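PDB 1MP9: TATA-box-binding protein from Sulfolobus acidocaldarius, which probably binds the TATA-box promoter element near the transcription start and helps activate archaeal genes transcribed by RNA polymerase. Local coordinates for residues 17-22 and 68-73. Numbering follows the deposited sequence.
Sequences NIVATV and KMVVTG
Ala20 with Val71 and Val22 with Met69 form two hydrogen-bonded pairs of an antiparallel ladder, the axes of strands 17-22 and 68-72 running at 155° to each other. Ala20 N reaches Val71 O at 3.0 Å and Val71 N returns the bond to Ala20 O. Past Ala20 and Val71, toward Asn17, no further backbone hydrogen bond joins the strands; a water donates to both Ile18 O and Val71 O, the latter already taking Ala20 N.

At that end the side chain of Asn17 takes over from the backbone. With CG anti to the backbone N (chi1 -172°), its amide turns to the other strand, and ND2 gives an almost straight bond to Thr72 OG1 (3.2 Å), which lies in the amide plane. OD1 sits 2.7 Å from Gly73 N, but that bond is bent and weak. ND2 also bonds Glu134 of the second subunit. Cutting Asn17 back to an alanine would probably leave Thr72 OG1 and Gly73 N without these partners, and that glutamate without its amide donor.

The two strands are neighbours in the first of the two repeats of the TBP saddle, strand 12-23 continuing the sheet toward strand 103-114 of the second. Ala20, Val22, Met69 and Val71 point to the convex face, against helix 77-93. There Met69 and Val22 lie side by side; the methionine chain bends at chi3, bringing CE 3.7 Å from Val22 CB and close to both valine methyls.

Val19, Thr21, Val70 and Thr72 occupy the concave face, the one that meets DNA in TBP complexes. Val19 CG1 touches Val70 CG1 diagonally across the strands at 3.8 Å, while Val19 CG2 lies beside Thr72 OG1. In this assembly Phe126 of the second subunit packs on Val70 and Thr72.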
ATOM      1  N   ASN A  17       6.060   9.710  11.549  1.00 19.35           N
ATOM      2  CA  ASN A  17       7.277   9.045  11.964  1.00 20.53           C
ATOM      3  C   ASN A  17       8.343   9.119  10.898  1.00 20.56           C
ATOM      4  O   ASN A  17       8.055   9.159   9.706  1.00 20.64           O
ATOM      5  CB  ASN A  17       7.031   7.554  12.250  1.00 21.48           C
ATOM      6  CG  ASN A  17       8.241   6.887  12.868  1.00 22.51           C
ATOM      7  OD1 ASN A  17       8.884   7.473  13.733  1.00 21.99           O
ATOM      8  ND2 ASN A  17       8.547   5.657  12.457  1.00 20.76           N
ATOM      9  N   ILE A  18       9.583   9.127  11.341  1.00 20.73           N
ATOM     10  CA  ILE A  18      10.698   9.138  10.414  1.00 22.35           C
ATOM     11  C   ILE A  18      11.602   7.970  10.808  1.00 22.86           C
ATOM     12  O   ILE A  18      11.857   7.758  11.996  1.00 22.88           O
ATOM     13  CB  ILE A  18      11.503  10.435  10.523  1.00 22.65           C
ATOM     14  CG1 ILE A  18      10.634  11.627  10.102  1.00 21.44           C
ATOM     15  CG2 ILE A  18      12.787  10.323   9.653  1.00 25.12           C
ATOM     16  CD1 ILE A  18      11.279  12.956  10.341  1.00 19.89           C
ATOM     17  N   VAL A  19      12.045   7.194   9.831  1.00 21.60           N
ATOM     18  CA  VAL A  19      12.974   6.107  10.129  1.00 21.77           C
ATOM     19  C   VAL A  19      14.254   6.538   9.442  1.00 21.53           C
ATOM     20  O   VAL A  19      14.246   6.816   8.233  1.00 20.03           O
ATOM     21  CB  VAL A  19      12.520   4.713   9.546  1.00 22.27           C
ATOM     22  CG1 VAL A  19      13.574   3.610   9.912  1.00 23.54           C
ATOM     23  CG2 VAL A  19      11.176   4.308  10.122  1.00 23.13           C
ATOM     24  N   ALA A  20      15.342   6.619  10.203  1.00 20.35           N
ATOM     25  CA  ALA A  20      16.617   7.024   9.616  1.00 21.77           C
ATOM     26  C   ALA A  20      17.751   6.100  10.070  1.00 23.20           C
ATOM     27  O   ALA A  20      17.640   5.394  11.072  1.00 20.79           O
ATOM     28  CB  ALA A  20      16.964   8.511  10.016  1.00 21.11           C
ATOM     29  N   THR A  21      18.844   6.177   9.334  1.00 24.25           N
ATOM     30  CA  THR A  21      20.037   5.401   9.579  1.00 27.69           C
ATOM     31  C   THR A  21      21.202   6.317   9.961  1.00 29.16           C
ATOM     32  O   THR A  21      21.349   7.409   9.402  1.00 28.01           O
ATOM     33  CB  THR A  21      20.396   4.618   8.306  1.00 27.86           C
ATOM     34  OG1 THR A  21      19.614   3.424   8.268  1.00 32.65           O
ATOM     35  CG2 THR A  21      21.835   4.241   8.296  1.00 33.97           C
ATOM     36  N   VAL A  22      22.012   5.885  10.931  1.00 28.89           N
ATOM     37  CA  VAL A  22      23.177   6.646  11.340  1.00 31.58           C
ATOM     38  C   VAL A  22      24.328   5.667  11.322  1.00 33.56           C
ATOM     39  O   VAL A  22      24.326   4.687  12.074  1.00 33.05           O
ATOM     40  CB  VAL A  22      23.056   7.236  12.766  1.00 31.95           C
ATOM     41  CG1 VAL A  22      24.357   7.985  13.129  1.00 31.55           C
ATOM     42  CG2 VAL A  22      21.897   8.174  12.838  1.00 30.24           C
ATOM     43  N   LYS A  68      25.907   0.280  12.221  1.00 28.58           N
ATOM     44  CA  LYS A  68      24.759   0.933  11.630  1.00 29.25           C
ATOM     45  C   LYS A  68      23.751   1.105  12.752  1.00 28.10           C
ATOM     46  O   LYS A  68      23.521   0.181  13.538  1.00 26.50           O
ATOM     47  CB  LYS A  68      24.118   0.070  10.544  1.00 30.63           C
ATOM     48  CG  LYS A  68      22.917   0.776   9.901  1.00 34.43           C
ATOM     49  CD  LYS A  68      21.867  -0.193   9.358  1.00 37.73           C
ATOM     50  CE  LYS A  68      22.354  -1.011   8.194  1.00 40.59           C
ATOM     51  NZ  LYS A  68      21.201  -1.730   7.553  1.00 43.57           N
ATOM     52  N   MET A  69      23.167   2.286  12.846  1.00 26.29           N
ATOM     53  CA  MET A  69      22.155   2.502  13.864  1.00 26.59           C
ATOM     54  C   MET A  69      20.839   2.925  13.170  1.00 26.72           C
ATOM     55  O   MET A  69      20.835   3.768  12.269  1.00 23.58           O
ATOM     56  CB  MET A  69      22.669   3.562  14.837  1.00 30.99           C
ATOM     57  CG  MET A  69      21.759   3.895  15.990  1.00 34.05           C
ATOM     58  SD  MET A  69      22.709   4.845  17.247  1.00 36.51           S
ATOM     59  CE  MET A  69      22.832   6.460  16.380  1.00 31.41           C
ATOM     60  N   VAL A  70      19.729   2.306  13.553  1.00 24.50           N
ATOM     61  CA  VAL A  70      18.445   2.693  12.983  1.00 23.79           C
ATOM     62  C   VAL A  70      17.718   3.462  14.086  1.00 23.78           C
ATOM     63  O   VAL A  70      17.582   2.956  15.194  1.00 23.75           O
ATOM     64  CB  VAL A  70      17.598   1.473  12.573  1.00 24.71           C
ATOM     65  CG1 VAL A  70      16.185   1.966  12.112  1.00 24.28           C
ATOM     66  CG2 VAL A  70      18.286   0.707  11.402  1.00 24.65           C
ATOM     67  N   VAL A  71      17.259   4.674  13.778  1.00 23.13           N
ATOM     68  CA  VAL A  71      16.555   5.511  14.748  1.00 21.64           C
ATOM     69  C   VAL A  71      15.125   5.728  14.274  1.00 22.27           C
ATOM     70  O   VAL A  71      14.885   6.136  13.130  1.00 21.37           O
ATOM     71  CB  VAL A  71      17.293   6.851  14.915  1.00 21.75           C
ATOM     72  CG1 VAL A  71      16.560   7.760  15.902  1.00 20.27           C
ATOM     73  CG2 VAL A  71      18.717   6.565  15.432  1.00 21.32           C
ATOM     74  N   THR A  72      14.172   5.453  15.158  1.00 20.92           N
ATOM     75  CA  THR A  72      12.777   5.572  14.805  1.00 21.85           C
ATOM     76  C   THR A  72      11.995   6.335  15.869  1.00 21.66           C
ATOM     77  O   THR A  72      12.369   6.321  17.050  1.00 20.85           O
ATOM     78  CB  THR A  72      12.175   4.164  14.611  1.00 22.66           C
ATOM     79  OG1 THR A  72      10.849   4.272  14.131  1.00 19.93           O
ATOM     80  CG2 THR A  72      12.173   3.384  15.946  1.00 24.10           C
ATOM     81  N   GLY A  73      10.934   7.020  15.446  1.00 19.60           N
ATOM     82  CA  GLY A  73      10.117   7.765  16.392  1.00 21.78           C
ATOM     83  C   GLY A  73      10.052   9.275  16.216  1.00 23.30           C
ATOM     84  O   GLY A  73       9.042   9.892  16.592  1.00 24.30           O
TER
HETATM   85  O   HOH W   1      13.385   8.711  13.992  1.00 19.90           O